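Local coordinates for flagellar protein FlgA (Thermotoga maritima, PDB 3FRN) that probably acts as a periplasmic chaperone in assembly of the P ring of the flagellar basal body, at residues 123-128 and 132-137; 73-78 and 107-112; 81-86 and 92-97; 33-38 and 47-52. All coordinates share one frame; numbering follows the deposited sequence. Where two conformers were deposited one is given.

Contact 1: residues 123-128 and 132-137; sequences SVFLRF and YVTLNM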
loop_
_atom_site.group_PDB
_atom_site.type_symbol
_atom_site.label_atom_id
_atom_site.label_comp_id
_atom_site.label_asym_id
_atom_site.label_seq_id
_atom_site.Cartn_x
_atom_site.Cartn_y
_atom_site.Cartn_z
ATOM N N SER A 123 5.270 -0.912 -17.084
ATOM C CA SER A 123 6.244 -1.306 -18.098
ATOM C C SER A 123 7.372 -0.295 -18.151
ATOM O O SER A 123 7.170 0.840 -18.572
ATOM C CB SER A 123 5.599 -1.429 -19.480
ATOM O OG SER A 123 5.168 -2.757 -19.733
ATOM N N VAL A 124 8.560 -0.717 -17.734
ATOM C CA VAL A 124 9.727 0.140 -17.770
ATOM C C VAL A 124 10.562 -0.163 -19.007
ATOM O O VAL A 124 11.252 -1.198 -19.091
ATOM C CB VAL A 124 10.611 -0.049 -16.512
ATOM C CG1 VAL A 124 11.789 0.891 -16.567
ATOM C CG2 VAL A 124 9.796 0.184 -15.238
ATOM N N PHE A 125 10.520 0.758 -19.955
ATOM C CA PHE A 125 11.218 0.592 -21.212
ATOM C C PHE A 125 12.591 1.248 -21.165
ATOM O O PHE A 125 12.712 2.438 -20.844
ATOM C CB PHE A 125 10.396 1.189 -22.355
ATOM C CG PHE A 125 11.130 1.230 -23.655
ATOM C CD1 PHE A 125 11.449 0.050 -24.321
ATOM C CD2 PHE A 125 11.514 2.448 -24.216
ATOM C CE1 PHE A 125 12.132 0.076 -25.524
ATOM C CE2 PHE A 125 12.197 2.483 -25.419
ATOM C CZ PHE A 125 12.504 1.295 -26.075
ATOM N N LEU A 126 13.619 0.476 -21.511
ATOM C CA LEU A 126 14.992 0.976 -21.502
ATOM C C LEU A 126 15.596 0.929 -22.891
ATOM O O LEU A 126 15.644 -0.133 -23.512
ATOM C CB LEU A 126 15.858 0.145 -20.538
ATOM C CG LEU A 126 15.316 -0.122 -19.138
ATOM C CD1 LEU A 126 16.285 -1.055 -18.356
ATOM C CD2 LEU A 126 15.115 1.185 -18.400
ATOM N N ARG A 127 16.041 2.074 -23.382
ATOM C CA ARG A 127 16.806 2.142 -24.601
ATOM C C ARG A 127 18.274 2.130 -24.319
ATOM O O ARG A 127 18.788 2.910 -23.546
ATOM C CB ARG A 127 16.479 3.391 -25.407
ATOM C CG ARG A 127 16.348 3.171 -26.910
ATOM C CD ARG A 127 17.644 2.740 -27.607
ATOM N NE ARG A 127 17.688 3.128 -29.020
ATOM C CZ ARG A 127 18.210 2.414 -30.014
ATOM N NH1 ARG A 127 18.765 1.249 -29.795
ATOM N NH2 ARG A 127 18.176 2.881 -31.250
ATOM N N PHE A 128 18.944 1.232 -24.996
ATOM C CA PHE A 128 20.392 1.186 -24.915
ATOM C C PHE A 128 20.930 1.528 -26.299
ATOM O O PHE A 128 20.200 1.409 -27.293
ATOM C CB PHE A 128 20.868 -0.199 -24.440
ATOM C CG PHE A 128 20.414 -0.546 -23.059
ATOM C CD1 PHE A 128 21.140 -0.130 -21.953
ATOM C CD2 PHE A 128 19.251 -1.273 -22.857
ATOM C CE1 PHE A 128 20.714 -0.449 -20.665
ATOM C CE2 PHE A 128 18.820 -1.573 -21.582
ATOM C CZ PHE A 128 19.552 -1.167 -20.488
ATOM N N TYR A 132 17.064 -2.814 -26.804
ATOM C CA TYR A 132 15.956 -2.364 -25.964
ATOM C C TYR A 132 15.590 -3.436 -24.930
ATOM O O TYR A 132 15.564 -4.624 -25.256
ATOM C CB TYR A 132 14.732 -2.053 -26.848
ATOM C CG TYR A 132 13.943 -3.291 -27.251
ATOM C CD1 TYR A 132 12.789 -3.667 -26.559
ATOM C CD2 TYR A 132 14.378 -4.110 -28.296
ATOM C CE1 TYR A 132 12.081 -4.812 -26.909
ATOM C CE2 TYR A 132 13.677 -5.258 -28.652
ATOM C CZ TYR A 132 12.526 -5.601 -27.961
ATOM O OH TYR A 132 11.825 -6.737 -28.312
ATOM N N VAL A 133 15.324 -3.027 -23.685
ATOM C CA VAL A 133 14.702 -3.919 -22.692
ATOM C C VAL A 133 13.415 -3.315 -22.101
ATOM O O VAL A 133 13.418 -2.179 -21.635
ATOM C CB VAL A 133 15.677 -4.276 -21.539
ATOM C CG1 VAL A 133 15.081 -5.335 -20.619
ATOM C CG2 VAL A 133 17.006 -4.754 -22.081
ATOM N N THR A 134 12.315 -4.071 -22.142
ATOM C CA THR A 134 11.107 -3.741 -21.363
ATOM C C THR A 134 11.019 -4.638 -20.101
ATOM O O THR A 134 11.074 -5.873 -20.188
ATOM C CB THR A 134 9.826 -3.833 -22.218
ATOM O OG1 THR A 134 10.093 -3.320 -23.530
ATOM C CG2 THR A 134 8.648 -3.030 -21.593
ATOM N N LEU A 135 10.932 -4.011 -18.930
ATOM C CA LEU A 135 10.725 -4.748 -17.686
ATOM C C LEU A 135 9.327 -4.438 -17.205
ATOM O O LEU A 135 8.982 -3.264 -17.028
ATOM C CB LEU A 135 11.682 -4.294 -16.588
ATOM C CG LEU A 135 13.144 -3.958 -16.851
ATOM C CD1 LEU A 135 13.638 -3.117 -15.694
ATOM C CD2 LEU A 135 13.961 -5.218 -16.964
ATOM N N ASN A 136 8.525 -5.481 -17.000
ATOM C CA ASN A 136 7.234 -5.318 -16.345
ATOM C C ASN A 136 7.482 -5.482 -14.855
ATOM O O ASN A 136 7.988 -6.518 -14.400
ATOM C CB ASN A 136 6.188 -6.298 -16.888
ATOM C CG ASN A 136 5.726 -5.938 -18.295
ATOM O OD1 ASN A 136 4.667 -6.376 -18.743
ATOM N ND2 ASN A 136 6.516 -5.134 -18.995
ATOM N N MET A 137 7.195 -4.421 -14.109
ATOM C CA MET A 137 7.564 -4.368 -12.704
ATOM C C MET A 137 6.332 -4.266 -11.792
ATOM O O MET A 137 5.476 -3.399 -11.974
ATOM C CB MET A 137 8.593 -3.242 -12.458
ATOM C CG MET A 137 9.968 -3.484 -13.181
ATOM S SD MET A 137 11.362 -2.442 -12.679
ATOM C CE MET A 137 11.851 -3.194 -11.147
#

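Contact 2: residues 73-78 and 107-112; sequences SSLKNA and FEPQTI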
loop_
_atom_site.group_PDB
_atom_site.type_symbol
_atom_site.label_atom_id
_atom_site.label_comp_id
_atom_site.label_asym_id
_atom_site.label_seq_id
_atom_site.Cartn_x
_atom_site.Cartn_y
_atom_site.Cartn_z
ATOM N N SER A 73 24.383 0.307 -8.511
ATOM C CA SER A 73 22.963 0.564 -8.271
ATOM C C SER A 73 22.412 1.736 -9.070
ATOM O O SER A 73 21.334 2.240 -8.767
ATOM C CB SER A 73 22.713 0.775 -6.777
ATOM O OG SER A 73 23.485 1.860 -6.297
ATOM N N SER A 74 23.139 2.145 -10.105
ATOM C CA SER A 74 22.809 3.349 -10.847
ATOM C C SER A 74 21.605 3.171 -11.760
ATOM O O SER A 74 20.755 4.055 -11.857
ATOM C CB SER A 74 24.017 3.809 -11.660
ATOM O OG SER A 74 24.410 2.795 -12.566
ATOM N N LEU A 75 21.544 2.042 -12.451
ATOM C CA LEU A 75 20.402 1.755 -13.306
ATOM C C LEU A 75 19.124 1.667 -12.447
ATOM O O LEU A 75 18.134 2.344 -12.728
ATOM C CB LEU A 75 20.627 0.458 -14.088
ATOM C CG LEU A 75 19.372 -0.103 -14.765
ATOM C CD1 LEU A 75 18.892 0.845 -15.857
ATOM C CD2 LEU A 75 19.631 -1.489 -15.326
ATOM N N LYS A 76 19.170 0.825 -11.418
ATOM C CA LYS A 76 18.113 0.690 -10.414
ATOM C C LYS A 76 17.603 2.042 -9.922
ATOM O O LYS A 76 16.406 2.311 -9.981
ATOM C CB LYS A 76 18.642 -0.095 -9.210
ATOM C CG LYS A 76 17.610 -0.308 -8.125
ATOM C CD LYS A 76 18.184 0.002 -6.759
ATOM C CE LYS A 76 17.105 -0.051 -5.705
ATOM N NZ LYS A 76 17.719 -0.198 -4.365
ATOM N N ASN A 77 18.524 2.875 -9.438
ATOM C CA ASN A 77 18.204 4.221 -8.974
ATOM C C ASN A 77 17.459 5.016 -10.038
ATOM O O ASN A 77 16.435 5.629 -9.751
ATOM C CB ASN A 77 19.470 4.983 -8.562
ATOM C CG ASN A 77 19.976 4.611 -7.171
ATOM O OD1 ASN A 77 20.783 5.334 -6.592
ATOM N ND2 ASN A 77 19.512 3.491 -6.634
ATOM N N ALA A 78 17.965 4.988 -11.268
ATOM C CA ALA A 78 17.376 5.773 -12.350
ATOM C C ALA A 78 16.013 5.218 -12.769
ATOM O O ALA A 78 15.110 5.968 -13.151
ATOM C CB ALA A 78 18.329 5.849 -13.535
ATOM N N PHE A 107 25.179 -1.470 -19.719
ATOM C CA PHE A 107 23.976 -1.291 -18.901
ATOM C C PHE A 107 23.643 0.169 -18.537
ATOM O O PHE A 107 22.942 0.419 -17.557
ATOM C CB PHE A 107 24.004 -2.202 -17.663
ATOM C CG PHE A 107 24.197 -3.657 -17.988
ATOM C CD1 PHE A 107 23.340 -4.308 -18.871
ATOM C CD2 PHE A 107 25.227 -4.381 -17.414
ATOM C CE1 PHE A 107 23.521 -5.652 -19.184
ATOM C CE2 PHE A 107 25.417 -5.733 -17.711
ATOM C CZ PHE A 107 24.566 -6.368 -18.611
ATOM N N GLU A 108 24.150 1.120 -19.322
ATOM C CA GLU A 108 23.830 2.530 -19.134
ATOM C C GLU A 108 22.749 2.885 -20.135
ATOM O O GLU A 108 23.039 3.017 -21.319
ATOM C CB GLU A 108 25.037 3.435 -19.378
ATOM C CG GLU A 108 26.203 3.229 -18.448
ATOM C CD GLU A 108 27.195 2.231 -18.998
ATOM O OE1 GLU A 108 28.267 2.654 -19.485
ATOM O OE2 GLU A 108 26.891 1.024 -18.963
ATOM N N PRO A 109 21.495 3.021 -19.667
ATOM C CA PRO A 109 20.403 3.343 -20.579
ATOM C C PRO A 109 20.506 4.758 -21.135
ATOM O O PRO A 109 21.059 5.646 -20.481
ATOM C CB PRO A 109 19.166 3.228 -19.689
ATOM C CG PRO A 109 19.669 3.507 -18.320
ATOM C CD PRO A 109 21.023 2.875 -18.277
ATOM N N GLN A 110 19.995 4.951 -22.345
ATOM C CA GLN A 110 19.849 6.286 -22.900
ATOM C C GLN A 110 18.559 6.899 -22.373
ATOM O O GLN A 110 18.565 7.995 -21.811
ATOM C CB GLN A 110 19.783 6.234 -24.420
ATOM C CG GLN A 110 21.077 5.876 -25.122
ATOM C CD GLN A 110 20.935 6.010 -26.623
ATOM O OE1 GLN A 110 19.820 6.137 -27.139
ATOM N NE2 GLN A 110 22.059 5.993 -27.334
ATOM N N THR A 111 17.460 6.171 -22.558
ATOM C CA THR A 111 16.128 6.646 -22.201
ATOM C C THR A 111 15.456 5.663 -21.249
ATOM O O THR A 111 15.687 4.452 -21.325
ATOM C CB THR A 111 15.249 6.799 -23.456
ATOM O OG1 THR A 111 16.080 7.074 -24.594
ATOM C CG2 THR A 111 14.218 7.923 -23.272
ATOM N N ILE A 112 14.650 6.186 -20.332
ATOM C CA ILE A 112 13.867 5.347 -19.428
ATOM C C ILE A 112 12.417 5.819 -19.445
ATOM O O ILE A 112 12.103 6.882 -18.904
ATOM C CB ILE A 112 14.432 5.355 -17.987
ATOM C CG1 ILE A 112 15.886 4.868 -17.982
ATOM C CG2 ILE A 112 13.569 4.480 -17.063
ATOM C CD1 ILE A 112 16.622 5.093 -16.689
#

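Contact 3: residues 81-86 and 92-97; sequences EEIGKK and FEAFVV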
loop_
_atom_site.group_PDB
_atom_site.type_symbol
_atom_site.label_atom_id
_atom_site.label_comp_id
_atom_site.label_asym_id
_atom_site.label_seq_id
_atom_site.Cartn_x
_atom_site.Cartn_y
_atom_site.Cartn_z
ATOM N N GLU A 81 13.623 6.108 -9.575
ATOM C CA GLU A 81 13.274 7.521 -9.663
ATOM C C GLU A 81 12.171 7.750 -10.696
ATOM O O GLU A 81 11.233 8.512 -10.454
ATOM C CB GLU A 81 14.506 8.382 -9.980
ATOM C CG GLU A 81 15.395 8.672 -8.771
ATOM C CD GLU A 81 16.640 9.486 -9.124
ATOM O OE1 GLU A 81 17.190 9.315 -10.238
ATOM O OE2 GLU A 81 17.076 10.297 -8.278
ATOM N N GLU A 82 12.285 7.072 -11.834
ATOM C CA GLU A 82 11.322 7.182 -12.925
ATOM C C GLU A 82 9.956 6.575 -12.595
ATOM O O GLU A 82 8.923 7.191 -12.888
ATOM C CB GLU A 82 11.900 6.576 -14.213
ATOM C CG GLU A 82 11.037 6.739 -15.467
ATOM C CD GLU A 82 10.654 8.171 -15.760
ATOM O OE1 GLU A 82 11.526 9.060 -15.623
ATOM O OE2 GLU A 82 9.479 8.400 -16.136
ATOM N N ILE A 83 9.945 5.380 -11.997
ATOM C CA ILE A 83 8.689 4.769 -11.543
ATOM C C ILE A 83 7.986 5.730 -10.580
ATOM O O ILE A 83 6.802 6.042 -10.754
ATOM C CB ILE A 83 8.901 3.374 -10.864
ATOM C CG1 ILE A 83 9.406 2.341 -11.866
ATOM C CG2 ILE A 83 7.602 2.860 -10.283
ATOM C CD1 ILE A 83 10.046 1.064 -11.214
ATOM N N GLY A 84 8.739 6.220 -9.593
ATOM C CA GLY A 84 8.246 7.201 -8.617
ATOM C C GLY A 84 7.471 8.355 -9.224
ATOM O O GLY A 84 6.437 8.766 -8.689
ATOM N N LYS A 85 7.956 8.858 -10.358
ATOM C CA LYS A 85 7.306 9.965 -11.063
ATOM C C LYS A 85 6.014 9.550 -11.768
ATOM O O LYS A 85 5.012 10.250 -11.679
ATOM C CB LYS A 85 8.265 10.631 -12.058
ATOM C CG LYS A 85 9.452 11.326 -11.406
ATOM C CD LYS A 85 10.460 11.805 -12.440
ATOM C CE LYS A 85 11.850 11.993 -11.826
ATOM N NZ LYS A 85 12.617 10.709 -11.694
ATOM N N LYS A 86 6.032 8.417 -12.462
ATOM C CA LYS A 86 4.848 7.965 -13.193
ATOM C C LYS A 86 3.814 7.287 -12.302
ATOM O O LYS A 86 2.618 7.371 -12.573
ATOM C CB LYS A 86 5.228 7.041 -14.353
ATOM C CG LYS A 86 5.929 7.747 -15.507
ATOM C CD LYS A 86 5.014 8.754 -16.193
ATOM C CE LYS A 86 5.794 9.633 -17.156
ATOM N NZ LYS A 86 4.929 10.692 -17.750
ATOM N N PHE A 92 8.884 2.529 -2.103
ATOM C CA PHE A 92 8.248 1.299 -2.544
ATOM C C PHE A 92 9.290 0.252 -2.927
ATOM O O PHE A 92 10.459 0.580 -3.163
ATOM C CB PHE A 92 7.300 1.578 -3.724
ATOM C CG PHE A 92 7.969 2.247 -4.914
ATOM C CD1 PHE A 92 7.922 3.629 -5.070
ATOM C CD2 PHE A 92 8.629 1.490 -5.889
ATOM C CE1 PHE A 92 8.534 4.249 -6.166
ATOM C CE2 PHE A 92 9.245 2.103 -6.983
ATOM C CZ PHE A 92 9.194 3.488 -7.116
ATOM N N GLU A 93 8.863 -1.007 -2.971
ATOM C CA GLU A 93 9.661 -2.063 -3.564
ATOM C C GLU A 93 9.110 -2.314 -4.961
ATOM O O GLU A 93 7.901 -2.193 -5.178
ATOM C CB GLU A 93 9.575 -3.345 -2.744
ATOM C CG GLU A 93 10.410 -3.352 -1.472
ATOM C CD GLU A 93 10.531 -4.744 -0.846
ATOM O OE1 GLU A 93 11.675 -5.187 -0.609
ATOM O OE2 GLU A 93 9.491 -5.403 -0.594
ATOM N N ALA A 94 9.999 -2.643 -5.901
ATOM C CA ALA A 94 9.598 -3.109 -7.235
ATOM C C ALA A 94 10.346 -4.388 -7.642
ATOM O O ALA A 94 11.535 -4.556 -7.355
ATOM C CB ALA A 94 9.772 -2.008 -8.286
ATOM N N PHE A 95 9.620 -5.288 -8.291
ATOM C CA PHE A 95 10.121 -6.591 -8.690
ATOM C C PHE A 95 9.812 -6.748 -10.163
ATOM O O PHE A 95 8.664 -6.554 -10.574
ATOM C CB PHE A 95 9.389 -7.714 -7.927
ATOM C CG PHE A 95 9.686 -7.743 -6.464
ATOM C CD1 PHE A 95 10.837 -8.359 -5.992
ATOM C CD2 PHE A 95 8.819 -7.151 -5.553
ATOM C CE1 PHE A 95 11.122 -8.377 -4.631
ATOM C CE2 PHE A 95 9.102 -7.160 -4.197
ATOM C CZ PHE A 95 10.259 -7.774 -3.735
ATOM N N VAL A 96 10.807 -7.107 -10.965
ATOM C CA VAL A 96 10.487 -7.385 -12.358
ATOM C C VAL A 96 9.889 -8.789 -12.495
ATOM O O VAL A 96 10.419 -9.757 -11.930
ATOM C CB VAL A 96 11.647 -7.020 -13.356
ATOM C CG1 VAL A 96 12.970 -6.604 -12.635
ATOM C CG2 VAL A 96 11.866 -8.097 -14.363
ATOM N N VAL A 97 8.763 -8.889 -13.204
ATOM C CA VAL A 97 8.027 -10.155 -13.295
ATOM C C VAL A 97 7.936 -10.680 -14.728
ATOM O O VAL A 97 7.519 -11.816 -14.957
ATOM C CB VAL A 97 6.591 -10.071 -12.679
ATOM C CG1 VAL A 97 6.630 -10.065 -11.137
ATOM C CG2 VAL A 97 5.806 -8.889 -13.243
#

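Contact 4: residues 33-38 and 47-52; sequences NLMILL and RDLLRT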
loop_
_atom_site.group_PDB
_atom_site.type_symbol
_atom_site.label_atom_id
_atom_site.label_comp_id
_atom_site.label_asym_id
_atom_site.label_seq_id
_atom_site.Cartn_x
_atom_site.Cartn_y
_atom_site.Cartn_z
ATOM N N ASN A 33 15.439 -18.347 -23.182
ATOM C CA ASN A 33 15.563 -17.155 -22.346
ATOM C C ASN A 33 14.302 -16.942 -21.515
ATOM O O ASN A 33 13.206 -16.793 -22.053
ATOM C CB ASN A 33 15.883 -15.935 -23.231
ATOM C CG ASN A 33 15.653 -14.590 -22.527
ATOM O OD1 ASN A 33 15.069 -13.676 -23.110
ATOM N ND2 ASN A 33 16.125 -14.460 -21.289
ATOM N N LEU A 34 14.470 -16.953 -20.197
ATOM C CA LEU A 34 13.357 -16.766 -19.281
ATOM C C LEU A 34 13.230 -15.295 -18.900
ATOM O O LEU A 34 12.154 -14.708 -19.017
ATOM C CB LEU A 34 13.547 -17.637 -18.034
ATOM C CG LEU A 34 12.421 -17.819 -17.013
ATOM C CD1 LEU A 34 11.215 -18.488 -17.637
ATOM C CD2 LEU A 34 12.928 -18.647 -15.856
ATOM N N MET A 35 14.335 -14.710 -18.442
ATOM C CA MET A 35 14.384 -13.300 -18.056
ATOM C C MET A 35 15.708 -12.689 -18.503
ATOM O O MET A 35 16.708 -13.397 -18.639
ATOM C CB MET A 35 14.270 -13.138 -16.529
ATOM C CG MET A 35 12.984 -13.666 -15.880
ATOM S SD MET A 35 11.758 -12.424 -15.415
ATOM C CE MET A 35 11.409 -12.993 -13.770
ATOM N N ILE A 36 15.694 -11.379 -18.746
ATOM C CA ILE A 36 16.907 -10.597 -18.985
ATOM C C ILE A 36 17.316 -9.996 -17.652
ATOM O O ILE A 36 16.616 -9.149 -17.123
ATOM C CB ILE A 36 16.659 -9.442 -20.005
ATOM C CG1 ILE A 36 16.077 -9.981 -21.316
ATOM C CG2 ILE A 36 17.942 -8.648 -20.270
ATOM C CD1 ILE A 36 16.934 -11.035 -21.988
ATOM N N LEU A 37 18.447 -10.433 -17.113
ATOM C CA LEU A 37 18.862 -10.031 -15.780
ATOM C C LEU A 37 19.750 -8.777 -15.816
ATOM O O LEU A 37 20.838 -8.806 -16.381
ATOM C CB LEU A 37 19.611 -11.195 -15.134
ATOM C CG LEU A 37 18.940 -12.210 -14.204
ATOM C CD1 LEU A 37 17.499 -12.496 -14.518
ATOM C CD2 LEU A 37 19.760 -13.488 -14.209
ATOM N N LEU A 38 19.279 -7.670 -15.235
ATOM C CA LEU A 38 20.022 -6.397 -15.297
ATOM C C LEU A 38 20.571 -6.017 -13.936
ATOM O O LEU A 38 19.965 -6.333 -12.906
ATOM C CB LEU A 38 19.132 -5.273 -15.877
ATOM C CG LEU A 38 18.647 -5.389 -17.323
ATOM C CD1 LEU A 38 17.623 -4.312 -17.625
ATOM C CD2 LEU A 38 19.802 -5.284 -18.342
ATOM N N ARG A 47 4.497 -18.152 -11.205
ATOM C CA ARG A 47 3.901 -19.349 -11.787
ATOM C C ARG A 47 3.252 -19.042 -13.125
ATOM O O ARG A 47 3.207 -19.901 -14.010
ATOM C CB ARG A 47 2.843 -19.938 -10.851
ATOM C CG ARG A 47 3.363 -20.346 -9.497
ATOM C CD ARG A 47 4.496 -21.331 -9.640
ATOM N NE ARG A 47 5.028 -21.722 -8.344
ATOM C CZ ARG A 47 4.752 -22.863 -7.731
ATOM N NH1 ARG A 47 5.294 -23.123 -6.551
ATOM N NH2 ARG A 47 3.933 -23.743 -8.292
ATOM N N ASP A 48 2.733 -17.822 -13.252
ATOM C CA ASP A 48 2.120 -17.358 -14.496
ATOM C C ASP A 48 3.168 -17.197 -15.601
ATOM O O ASP A 48 2.873 -17.415 -16.774
ATOM C CB ASP A 48 1.371 -16.045 -14.268
ATOM C CG ASP A 48 0.245 -15.821 -15.272
ATOM O OD1 ASP A 48 -0.065 -14.638 -15.538
ATOM O OD2 ASP A 48 -0.336 -16.813 -15.784
ATOM N N LEU A 49 4.386 -16.816 -15.222
ATOM C CA LEU A 49 5.505 -16.789 -16.161
ATOM C C LEU A 49 5.867 -18.210 -16.583
ATOM O O LEU A 49 6.062 -18.489 -17.773
ATOM C CB LEU A 49 6.726 -16.096 -15.546
ATOM C CG LEU A 49 7.856 -15.785 -16.534
ATOM C CD1 LEU A 49 7.385 -14.791 -17.592
ATOM C CD2 LEU A 49 9.085 -15.266 -15.828
ATOM N N LEU A 50 5.919 -19.112 -15.608
ATOM C CA LEU A 50 6.304 -20.491 -15.874
ATOM C C LEU A 50 5.253 -21.242 -16.677
ATOM O O LEU A 50 5.601 -22.096 -17.488
ATOM C CB LEU A 50 6.656 -21.228 -14.576
ATOM C CG LEU A 50 7.940 -20.745 -13.877
ATOM C CD1 LEU A 50 8.031 -21.259 -12.435
ATOM C CD2 LEU A 50 9.193 -21.132 -14.672
ATOM N N ARG A 51 3.978 -20.911 -16.470
ATOM C CA ARG A 51 2.879 -21.524 -17.235
ATOM C C ARG A 51 2.952 -21.084 -18.701
ATOM O O ARG A 51 2.592 -21.837 -19.602
ATOM C CB ARG A 51 1.512 -21.167 -16.621
ATOM C CG ARG A 51 0.294 -21.799 -17.327
ATOM C CD ARG A 51 -1.030 -21.174 -16.839
ATOM N NE ARG A 51 -2.211 -21.637 -17.618
ATOM C CZ ARG A 51 -3.444 -21.109 -17.514
ATOM N NH1 ARG A 51 -3.667 -20.095 -16.664
ATOM N NH2 ARG A 51 -4.461 -21.585 -18.260
ATOM N N THR A 52 3.439 -19.864 -18.931
ATOM C CA THR A 52 3.599 -19.319 -20.279
ATOM C C THR A 52 4.808 -19.910 -21.002
ATOM O O THR A 52 4.695 -20.356 -22.151
ATOM C CB THR A 52 3.752 -17.786 -20.253
ATOM O OG1 THR A 52 2.805 -17.222 -19.340
ATOM C CG2 THR A 52 3.520 -17.199 -21.644
#

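Contact 1: residues 123-128 and 132-137
The Phe125 ring meets strand 132-137 along its edge: Thr134 OG1 lies near the ring plane, 3.7 Å from Phe125 CD1, and Tyr132 CD1 sits at the same edge, while Tyr132 CB approaches Phe125 CE1 obliquely at 3.6 Å. The side chains of Phe125 and Tyr132 cross at about a right angle. With its CG opposite the backbone N (chi1 172°), the Phe125 ring leans across to the neighbouring strand. Replacing Phe125 by alanine is likely to leave Thr134 OG1 and Tyr132 CD1 without the ring edge they lie against and to open a gap beside Tyr132 CB. Past the strand end, Phe128 CE2 touches Val133 CG2 obliquely at 3.7 Å. On the face of Val124 and Val133, Val124 CG2 meets Met137 SD at 4.0 Å, and Val79 and Ile83 of helix 74-87 cover Val124. Four backbone hydrogen bonds join the strands. Val124 and Leu135 exchange two nearly straight ones, and Leu126 and Val133 exchange the other two. Strand directions 162° apart, an unbroken alternation of hydrogen-bonded and non-hydrogen-bonded pairs and only a short connection identify an antiparallel beta hairpin, part of the sheet that faces the helix in this HotDog-like domain.

Contact 2: residues 73-78 and 107-112
Leu75 and Pro109 form the buried part of this small apolar contact: Leu75 CD1 rests on the proline ring, 3.7 Å from Pro109 CG and almost as near to Pro109 CD, and the two side chains approach at a slant. Leu75 turns its CG opposite the backbone N (chi1 167°), which carries the methyl out from the helix toward the proline. Leu38 and Leu126 also touch Leu75, a buried residue. One helical turn on, Ala78 CB meets Ile112 CD1 at an equal 3.7 Å, but here both residues stay partly exposed. Ile112 reaches the alanine through CG1, which lies opposite the carbonyl carbon (chi1 -58°), and it also touches Val124 and Leu126 on the adjacent strand.

The remaining evidence points to a loose margin on the solvent side of Ala78 and Ile112. Only 191 Å² is buried in total, and no hydrogen bond links the segments. Even at the buried end the fit slackens away from the proline, with Leu75 CB 4.2 Å from Phe107 O. The spacing of Leu75 and Ala78, three residues apart, puts both on one side of helix 74-87, against the loop at Phe107 and Pro109 and against Ile112 of strand 111-118. This is helix-on-sheet packing at the rim of a HotDog-like domain, whose central helix lies against an antiparallel sheet.

Contact 3: residues 81-86 and 92-97
Ile83 and Phe92 meet where helix 74-87 lies against the antiparallel sheet, the helix-on-sheet arrangement expected of a HotDog-like domain. The interactions are of two kinds, both without hydrogen bonds across the contact. The first is apolar side-chain packing. Ile83 CG2 comes within 3.6 Å of Phe92 CZ and nearly as close to Phe92 CE2, with Ile83 CB just behind, and the side chains cross obliquely. Further along, Ile83 CD1 reaches Ala94 CB at 4.3 Å, a looser approach to the start of strand 93-101. The two branches of the buried Ile83 thus work on different partners, CG2 on the ring and CD1 toward Ala94; Ile83 also touches Leu139.

The second kind is ring against backbone. Phe92 CG stands between the backbone N and the carbonyl carbon (chi1 57°), and this torsion sends the ring to the helix surface beside Gly84. A leucine in its place would probably lose part of the contact with Ile83 CG2 and the Gly84 backbone, and would leave Phe80 without the ring that now lies almost parallel to its own, with planes about 5° apart. The ring lies on the main chain of Gly84: Phe92 CE1 is 3.8 Å from Gly84 CA, and Phe92 CZ is 3.7 Å from Gly84 N, with the nitrogen placed obliquely to the ring.

Contact 4: residues 33-38 and 47-52
Met35 and Leu49 make the closest approach between segments 33-38 and 47-52: Met35 CE lies 3.8 Å from Leu49 CD2, and Met35 SD is almost as near, so both SD and CE meet the one methyl, the side chains crossing at a slant. The Met35 chain is bent at chi2 (-103°) and again at chi3, and these bends bring CE to the helix although the side chain starts off alongside it. Leu34 adds looser apolar contacts, its CD1 standing 4.3 Å from Leu49 CD2 and 4.5 Å from Leu50 CD2. All four residues are buried.

In the fold this is one turn of helix 47-53 packed against the side chains of Leu34 and Met35, where the chain enters the short strand 35-37, within the FlgA N-terminal-like region. Val45 touches both Met35 and Leu50, and Phe54 lies against Leu34.

The polar interactions run within the segments, none between them. On the helix, Thr52 OG1 hydrogen-bonds to Asp48 O at 2.6 Å, returning its hydroxyl to the backbone one turn earlier. On the strand side, Asn33 ND2 makes a weak bond to Met35 O, with an N-H...O angle of just 120°.

How the contacts relate
From the N terminus, contact 4 comes first and closes the short loop from strand 35-37 through strand 42-45 to helix 47-53. Contact 2 then opens at the start of helix 74-87 and closes at 107-112; contact 3, which uses the same helix and strand 93-101, falls entirely within that span. Contact 1 follows in series as the 121-127/132-148 hairpin. Contacts 1, 2 and 3 share one sheet: Arg127 pairs with Gln110 and Thr111, and Asn136 O with Val97 N. Leu38, from contact 4's first segment, packs on Leu126, Leu75 and Phe107, while Met35 CE approaches Val96 O, joining the N-terminal region to the HotDog-like one.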